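Local coordinates for protein PA4485 (Pseudomonas aeruginosa, PDB 4AVR) that probably acts as a lytic transglycosylase of the RlpA family, cleaving peptidoglycan with a strong preference for naked glycan strands that lack stem peptides, at residues Ser20-Asn25 against Arg56-Gly61; Arg41-Asn46 against Ser52-Ile57; Lys74-Glu77 against Met81-Ser84. One frame throughout, in Å; residues are numbered along the deposited sequence.

Interaction 1. Residues Ser20-Asn25 against Arg56-Gly61; sequences SGERYN and RINDRG
Ser20 meets Asn58 where the irregular loop segment 20-25 comes up beside residues 56-61 in this double-psi beta-barrel (DPBB) family domain, their CA atoms 5.1 Å apart. Ser20 N gives a bent bond to Asn58 O (N-H...O angle 143°), approaching from above the carbonyl plane, and Ser20 OG donates to the same oxygen at 2.9 Å. That hydroxyl also closes an ST turn by accepting from Glu22 N; with chi1 at 71°, OG lies between the backbone N and carbonyl carbon of its own residue, within range of both partners. Thr18 OG1 bonds to both Ser20 OG and Asn58 O, binding the loop further to the strand.

Beyond the turn, Arg56 meets the Glu22 carboxylate end-on, NH1 to OE2 at 2.9 Å and NH2 to OE1 at 3.0 Å. This two-pronged salt bridge is not coplanar, since the carboxylate and guanidinium planes are 54° apart. The amide of Asn58 stands almost perpendicular to the carboxylate and adds a second donor to OE1: ND2 reaches it at 3.0 Å from above the carboxylate plane, in a nearly straight bond. Asn58 ND2 also donates to a water, 3.2 Å away, that accepts from Asn25 N.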
# COMPACT_ATOMS: atom_id res chain seq x y z
N SER A 20 9.89 -13.97 -4.90
CA SER A 20 9.75 -15.01 -5.94
C SER A 20 10.44 -14.64 -7.23
O SER A 20 10.56 -15.49 -8.14
CB SER A 20 8.29 -15.28 -6.32
OG SER A 20 7.74 -14.20 -7.05
N GLY A 21 10.83 -13.38 -7.36
CA GLY A 21 11.40 -12.88 -8.59
C GLY A 21 10.42 -12.12 -9.44
O GLY A 21 10.83 -11.30 -10.25
N GLU A 22 9.12 -12.37 -9.29
CA GLU A 22 8.14 -11.63 -10.08
C GLU A 22 8.14 -10.18 -9.65
O GLU A 22 8.24 -9.88 -8.48
CB GLU A 22 6.73 -12.18 -9.87
CG GLU A 22 6.58 -13.61 -10.35
CD GLU A 22 5.16 -14.13 -10.34
OE1 GLU A 22 4.25 -13.44 -9.81
OE2 GLU A 22 4.96 -15.25 -10.86
N ARG A 23 7.99 -9.27 -10.60
CA ARG A 23 7.76 -7.88 -10.25
C ARG A 23 6.35 -7.74 -9.69
O ARG A 23 5.41 -8.30 -10.24
CB ARG A 23 7.99 -6.97 -11.45
CG ARG A 23 9.46 -6.97 -11.90
CD ARG A 23 9.85 -5.90 -12.90
NE ARG A 23 11.28 -5.90 -13.29
CZ ARG A 23 12.29 -5.30 -12.63
NH1 ARG A 23 12.06 -4.63 -11.50
NH2 ARG A 23 13.53 -5.37 -13.10
N TYR A 24 6.19 -7.03 -8.58
CA TYR A 24 4.87 -6.89 -7.99
C TYR A 24 3.92 -6.20 -8.98
O TYR A 24 4.26 -5.15 -9.55
CB TYR A 24 4.92 -6.13 -6.65
CG TYR A 24 3.52 -5.76 -6.18
CD1 TYR A 24 2.56 -6.74 -5.91
CD2 TYR A 24 3.13 -4.44 -6.06
CE1 TYR A 24 1.27 -6.39 -5.58
CE2 TYR A 24 1.84 -4.09 -5.72
CZ TYR A 24 0.89 -5.07 -5.49
OH TYR A 24 -0.41 -4.77 -5.19
N ASN A 25 2.75 -6.80 -9.17
CA ASN A 25 1.76 -6.30 -10.10
C ASN A 25 0.42 -6.16 -9.36
O ASN A 25 -0.20 -7.16 -9.01
CB ASN A 25 1.61 -7.25 -11.28
CG ASN A 25 0.74 -6.66 -12.38
OD1 ASN A 25 -0.11 -5.81 -12.13
ND2 ASN A 25 1.01 -7.04 -13.63
N ARG A 56 -2.28 -16.37 -5.07
CA ARG A 56 -1.09 -17.18 -5.28
C ARG A 56 0.07 -16.52 -4.54
O ARG A 56 0.31 -15.32 -4.70
CB ARG A 56 -0.83 -17.19 -6.80
CG ARG A 56 0.42 -17.87 -7.29
CD ARG A 56 0.44 -17.86 -8.82
NE ARG A 56 0.47 -16.51 -9.44
CZ ARG A 56 1.57 -15.82 -9.66
NH1 ARG A 56 2.77 -16.30 -9.33
NH2 ARG A 56 1.50 -14.64 -10.25
N ILE A 57 0.83 -17.28 -3.75
CA ILE A 57 1.94 -16.74 -2.97
C ILE A 57 3.14 -16.47 -3.88
O ILE A 57 3.61 -17.37 -4.58
CB ILE A 57 2.35 -17.68 -1.81
CG1 ILE A 57 1.13 -17.97 -0.91
CG2 ILE A 57 3.54 -17.11 -1.05
CD1 ILE A 57 0.42 -16.73 -0.37
N ASN A 58 3.64 -15.24 -3.86
CA ASN A 58 4.83 -14.89 -4.64
C ASN A 58 5.80 -13.98 -3.89
O ASN A 58 6.70 -13.43 -4.50
CB ASN A 58 4.47 -14.30 -6.02
CG ASN A 58 4.02 -12.87 -5.93
OD1 ASN A 58 3.75 -12.36 -4.85
ND2 ASN A 58 3.97 -12.19 -7.08
N ASP A 59 5.65 -13.83 -2.57
CA ASP A 59 6.50 -12.91 -1.83
C ASP A 59 6.57 -13.32 -0.37
O ASP A 59 5.77 -14.13 0.10
CB ASP A 59 5.96 -11.47 -1.97
CG ASP A 59 7.02 -10.39 -1.79
OD1 ASP A 59 8.22 -10.69 -1.60
OD2 ASP A 59 6.64 -9.20 -1.86
N ARG A 60 7.55 -12.74 0.31
CA ARG A 60 7.74 -12.88 1.74
C ARG A 60 7.33 -11.60 2.45
O ARG A 60 6.78 -10.68 1.84
CB ARG A 60 9.20 -13.30 2.04
CG ARG A 60 9.57 -14.64 1.43
CD ARG A 60 8.75 -15.77 2.01
NE ARG A 60 9.01 -17.04 1.35
CZ ARG A 60 8.08 -17.98 1.14
NH1 ARG A 60 6.82 -17.79 1.53
NH2 ARG A 60 8.39 -19.10 0.50
N GLY A 61 7.57 -11.57 3.75
CA GLY A 61 6.70 -10.84 4.67
C GLY A 61 5.43 -11.67 4.88
O GLY A 61 5.29 -12.75 4.34
O HOH W 1 2.50 -9.59 -8.18

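Interaction 2. Residues Arg41-Asn46 against Ser52-Ile57; sequences RVRVTN and SVVVRI
Val42 and Val55 form a hydrogen-bonded pair of the antiparallel beta hairpin made by strands 41-46 and 52-59. Val42 N reaches Val55 O at 2.9 Å, with the return bond from Val55 N to Val42 O. Val44 and Val53 repeat the arrangement two residues along, and the bond from Val44 N to Val53 O is nearly straight at 169°. Between these pairs, Arg43 faces Val54 as a non-hydrogen-bonded pair, where Val54 CA makes a CA-H...O contact with Val42 O.

The tightly packed face carries Val42, Val44, Val53 and Val55. Val44 CG2 lies 3.9 Å from Val55 CG2, a diagonal contact linking the two hydrogen-bonded pairs. Val42 CG2 rests at 3.9 Å from both CG1 and CD1 of Ile57.

The other face, where Arg41, Arg43 and Ser52 are exposed, is the solvent side. Val54 is straddled there by the two arginines. The Arg41 chain bends at chi3 and brings one face of its guanidinium onto Val54 CG1, which lies 3.7 Å from NH2; Arg43 also bends at chi3, and its NH2 comes obliquely to 3.9 Å from Val54 CG2. At the edge of the Arg43 guanidinium, a water accepts from NE and also bonds to Ser52 OG.

Strand 87-93 flanks strand 41-46 and strand 30-32 flanks strand 52-59. Leu79 and Ala75 of helix 73-79 cover the valine face, Leu79 against Val44 and Val53, Ala75 against Val55.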
# COMPACT_ATOMS: atom_id res chain seq x y z
N ARG A 41 -1.58 -21.81 -3.71
CA ARG A 41 -2.89 -21.16 -3.78
C ARG A 41 -3.53 -21.16 -2.40
O ARG A 41 -3.55 -22.17 -1.71
CB ARG A 41 -3.81 -21.85 -4.80
CG ARG A 41 -3.34 -21.70 -6.24
CD ARG A 41 -4.18 -22.44 -7.27
NE ARG A 41 -5.56 -21.95 -7.40
CZ ARG A 41 -6.66 -22.61 -7.03
NH1 ARG A 41 -6.59 -23.81 -6.48
NH2 ARG A 41 -7.85 -22.05 -7.22
N VAL A 42 -4.09 -20.01 -2.03
CA VAL A 42 -4.66 -19.80 -0.72
C VAL A 42 -6.01 -19.10 -0.85
O VAL A 42 -6.10 -18.06 -1.50
CB VAL A 42 -3.72 -18.91 0.12
CG1 VAL A 42 -4.27 -18.65 1.51
CG2 VAL A 42 -2.31 -19.52 0.20
N ARG A 43 -7.05 -19.67 -0.24
CA ARG A 43 -8.33 -18.98 -0.13
C ARG A 43 -8.30 -18.07 1.09
O ARG A 43 -8.05 -18.52 2.21
CB ARG A 43 -9.50 -19.94 -0.03
CG ARG A 43 -10.85 -19.21 -0.01
CD ARG A 43 -12.04 -20.14 -0.21
NE ARG A 43 -12.20 -20.41 -1.65
CZ ARG A 43 -12.14 -21.59 -2.28
NH1 ARG A 43 -11.98 -22.74 -1.63
NH2 ARG A 43 -12.28 -21.60 -3.61
N VAL A 44 -8.56 -16.79 0.86
CA VAL A 44 -8.57 -15.77 1.89
C VAL A 44 -10.02 -15.30 2.06
O VAL A 44 -10.65 -14.91 1.09
CB VAL A 44 -7.69 -14.57 1.48
CG1 VAL A 44 -7.67 -13.53 2.59
CG2 VAL A 44 -6.29 -15.05 1.13
N THR A 45 -10.52 -15.32 3.30
CA THR A 45 -11.87 -14.86 3.60
C THR A 45 -11.77 -13.68 4.56
O THR A 45 -11.19 -13.80 5.64
CB THR A 45 -12.71 -15.97 4.25
OG1 THR A 45 -12.76 -17.10 3.39
CG2 THR A 45 -14.13 -15.49 4.55
N ASN A 46 -12.33 -12.55 4.16
CA ASN A 46 -12.44 -11.38 5.01
C ASN A 46 -13.53 -11.65 6.04
O ASN A 46 -14.69 -11.82 5.69
CB ASN A 46 -12.77 -10.15 4.15
CG ASN A 46 -12.85 -8.86 4.94
OD1 ASN A 46 -13.08 -8.86 6.14
ND2 ASN A 46 -12.67 -7.74 4.26
N SER A 52 -14.57 -13.62 -0.18
CA SER A 52 -13.39 -14.46 -0.32
C SER A 52 -12.80 -14.37 -1.71
O SER A 52 -13.49 -14.09 -2.69
CB SER A 52 -13.69 -15.91 0.02
OG SER A 52 -14.52 -16.52 -0.93
N VAL A 53 -11.49 -14.57 -1.77
CA VAL A 53 -10.73 -14.65 -3.02
C VAL A 53 -9.69 -15.76 -2.89
O VAL A 53 -9.41 -16.22 -1.79
CB VAL A 53 -10.00 -13.33 -3.36
CG1 VAL A 53 -10.98 -12.18 -3.49
CG2 VAL A 53 -8.92 -13.02 -2.35
N VAL A 54 -9.13 -16.16 -4.03
CA VAL A 54 -7.98 -17.07 -4.05
C VAL A 54 -6.78 -16.29 -4.58
O VAL A 54 -6.85 -15.64 -5.63
CB VAL A 54 -8.26 -18.31 -4.90
CG1 VAL A 54 -7.02 -19.19 -4.98
CG2 VAL A 54 -9.42 -19.09 -4.31
N VAL A 55 -5.69 -16.34 -3.83
CA VAL A 55 -4.43 -15.71 -4.23
C VAL A 55 -3.33 -16.76 -4.34
O VAL A 55 -3.44 -17.87 -3.83
CB VAL A 55 -4.00 -14.61 -3.23
CG1 VAL A 55 -4.99 -13.45 -3.24
CG2 VAL A 55 -3.80 -15.18 -1.83
N ARG A 56 -2.28 -16.37 -5.07
CA ARG A 56 -1.09 -17.18 -5.28
C ARG A 56 0.07 -16.52 -4.54
O ARG A 56 0.31 -15.32 -4.70
CB ARG A 56 -0.83 -17.19 -6.80
CG ARG A 56 0.42 -17.87 -7.29
CD ARG A 56 0.44 -17.86 -8.82
NE ARG A 56 0.47 -16.51 -9.44
CZ ARG A 56 1.57 -15.82 -9.66
NH1 ARG A 56 2.77 -16.30 -9.33
NH2 ARG A 56 1.50 -14.64 -10.25
N ILE A 57 0.83 -17.28 -3.75
CA ILE A 57 1.94 -16.74 -2.97
C ILE A 57 3.14 -16.47 -3.88
O ILE A 57 3.61 -17.37 -4.58
CB ILE A 57 2.35 -17.68 -1.81
CG1 ILE A 57 1.13 -17.97 -0.91
CG2 ILE A 57 3.54 -17.11 -1.05
CD1 ILE A 57 0.42 -16.73 -0.37
O HOH W 2 -12.92 -17.77 -3.12

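Interaction 3. Residues Lys74-Glu77 against Met81-Ser84; sequences KAAE and MIRS
Ala76 O, midway along helix 73-79, accepts from Met81 N just past the helix end at 3.0 Å in an almost perfectly straight bond (N-H...O angle 177°), so the chain leaving the helix is tied back five residues along.

Ala76 CB is the apolar centre of the contact, with Met81 CG at 3.6 Å and Ile82 CD1 at 3.7 Å. With chi1 at 69°, Met81 CG sits between its own backbone N and carbonyl carbon and reaches both Ala76 CB and Ala76 O. In the double-psi beta-barrel family domain, residues 81-84 lead from the only helix toward strand 87-93, and the bond to Ala76 O holds their start against it. Met81 also touches Ala6 of strand 2-8, and Ala76 touches Tyr8, whose hydroxyl bonds to Ile82 O.

Ile82 crosses Glu77 at a slant, and the meeting is between methylenes: Ile82 CG1 is 3.8 Å from Glu77 CG. Chi1 of Ile82 sets CG1 there, anti to the carbonyl carbon, and the turn at chi2 (-71°) then puts CD1 on Ala76 CB. The carboxylate of Glu77 extends beyond this apolar patch to form a salt bridge with Arg73. Ile82 also packs against Ile82 of the second subunit.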
# COMPACT_ATOMS: atom_id res chain seq x y z
N LYS A 74 -5.75 -5.78 -6.45
CA LYS A 74 -6.90 -6.46 -7.04
C LYS A 74 -7.52 -7.44 -6.05
O LYS A 74 -8.75 -7.55 -5.97
CB LYS A 74 -6.50 -7.16 -8.34
CG LYS A 74 -7.64 -7.84 -9.05
CD LYS A 74 -8.61 -6.87 -9.66
CE LYS A 74 -9.62 -7.58 -10.54
NZ LYS A 74 -10.65 -6.66 -11.09
N ALA A 75 -6.69 -8.17 -5.30
CA ALA A 75 -7.22 -9.08 -4.29
C ALA A 75 -7.95 -8.31 -3.19
O ALA A 75 -9.00 -8.75 -2.70
CB ALA A 75 -6.11 -9.93 -3.71
N ALA A 76 -7.40 -7.17 -2.79
CA ALA A 76 -8.04 -6.33 -1.78
C ALA A 76 -9.41 -5.84 -2.23
O ALA A 76 -10.36 -5.78 -1.44
CB ALA A 76 -7.17 -5.17 -1.42
N GLU A 77 -9.54 -5.52 -3.52
CA GLU A 77 -10.85 -5.18 -4.09
C GLU A 77 -11.83 -6.34 -3.95
O GLU A 77 -12.97 -6.14 -3.53
CB GLU A 77 -10.72 -4.76 -5.56
CG GLU A 77 -9.98 -3.44 -5.72
CD GLU A 77 -9.60 -3.09 -7.14
OE1 GLU A 77 -9.39 -3.96 -7.99
OE2 GLU A 77 -9.34 -1.89 -7.38
N MET A 81 -11.71 -4.71 1.04
CA MET A 81 -10.86 -4.14 2.09
C MET A 81 -10.09 -2.88 1.67
O MET A 81 -9.20 -2.44 2.40
CB MET A 81 -9.92 -5.20 2.67
CG MET A 81 -8.84 -5.65 1.74
SD MET A 81 -7.83 -7.01 2.39
CE MET A 81 -6.70 -6.12 3.41
N ILE A 82 -10.43 -2.29 0.53
CA ILE A 82 -9.68 -1.12 0.06
C ILE A 82 -9.79 0.04 1.05
O ILE A 82 -8.78 0.67 1.39
CB ILE A 82 -10.13 -0.70 -1.35
CG1 ILE A 82 -9.70 -1.76 -2.37
CG2 ILE A 82 -9.60 0.68 -1.72
CD1 ILE A 82 -8.19 -1.80 -2.62
N ARG A 83 -11.00 0.34 1.51
CA ARG A 83 -11.20 1.45 2.44
C ARG A 83 -10.79 1.11 3.86
O ARG A 83 -10.24 1.96 4.55
CB ARG A 83 -12.64 1.96 2.40
CG ARG A 83 -12.96 2.68 1.12
CD ARG A 83 -14.45 2.91 0.97
NE ARG A 83 -15.08 3.66 2.06
CZ ARG A 83 -16.36 4.01 2.09
NH1 ARG A 83 -17.17 3.68 1.09
NH2 ARG A 83 -16.85 4.70 3.11
N SER A 84 -11.04 -0.12 4.31
CA SER A 84 -10.64 -0.49 5.66
C SER A 84 -9.13 -0.61 5.80
O SER A 84 -8.60 -0.42 6.90
CB SER A 84 -11.29 -1.80 6.10
OG SER A 84 -10.90 -2.89 5.31

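From the N terminus, the loop between strands 2-8 and 30-32 supplies the first half of interaction 1, whose second half is reached only after strands 30-32 and 41-46 have been traversed. Interaction 2 closes the short hairpin loop between residues 46 and 52 and is nested inside that longer closure; both end on strand 52-59 and share Arg56 and Ile57. Interaction 3 follows in series, closing the turn after helix 73-79. It touches interaction 2 at the loop end of the hairpin as well, where Asn46 ND2 packs 4.1 Å from Met81 CB. Interactions 1 and 3 lie on opposite sides of the chain's centre, about 18 Å apart between centres, and each reaches the second subunit.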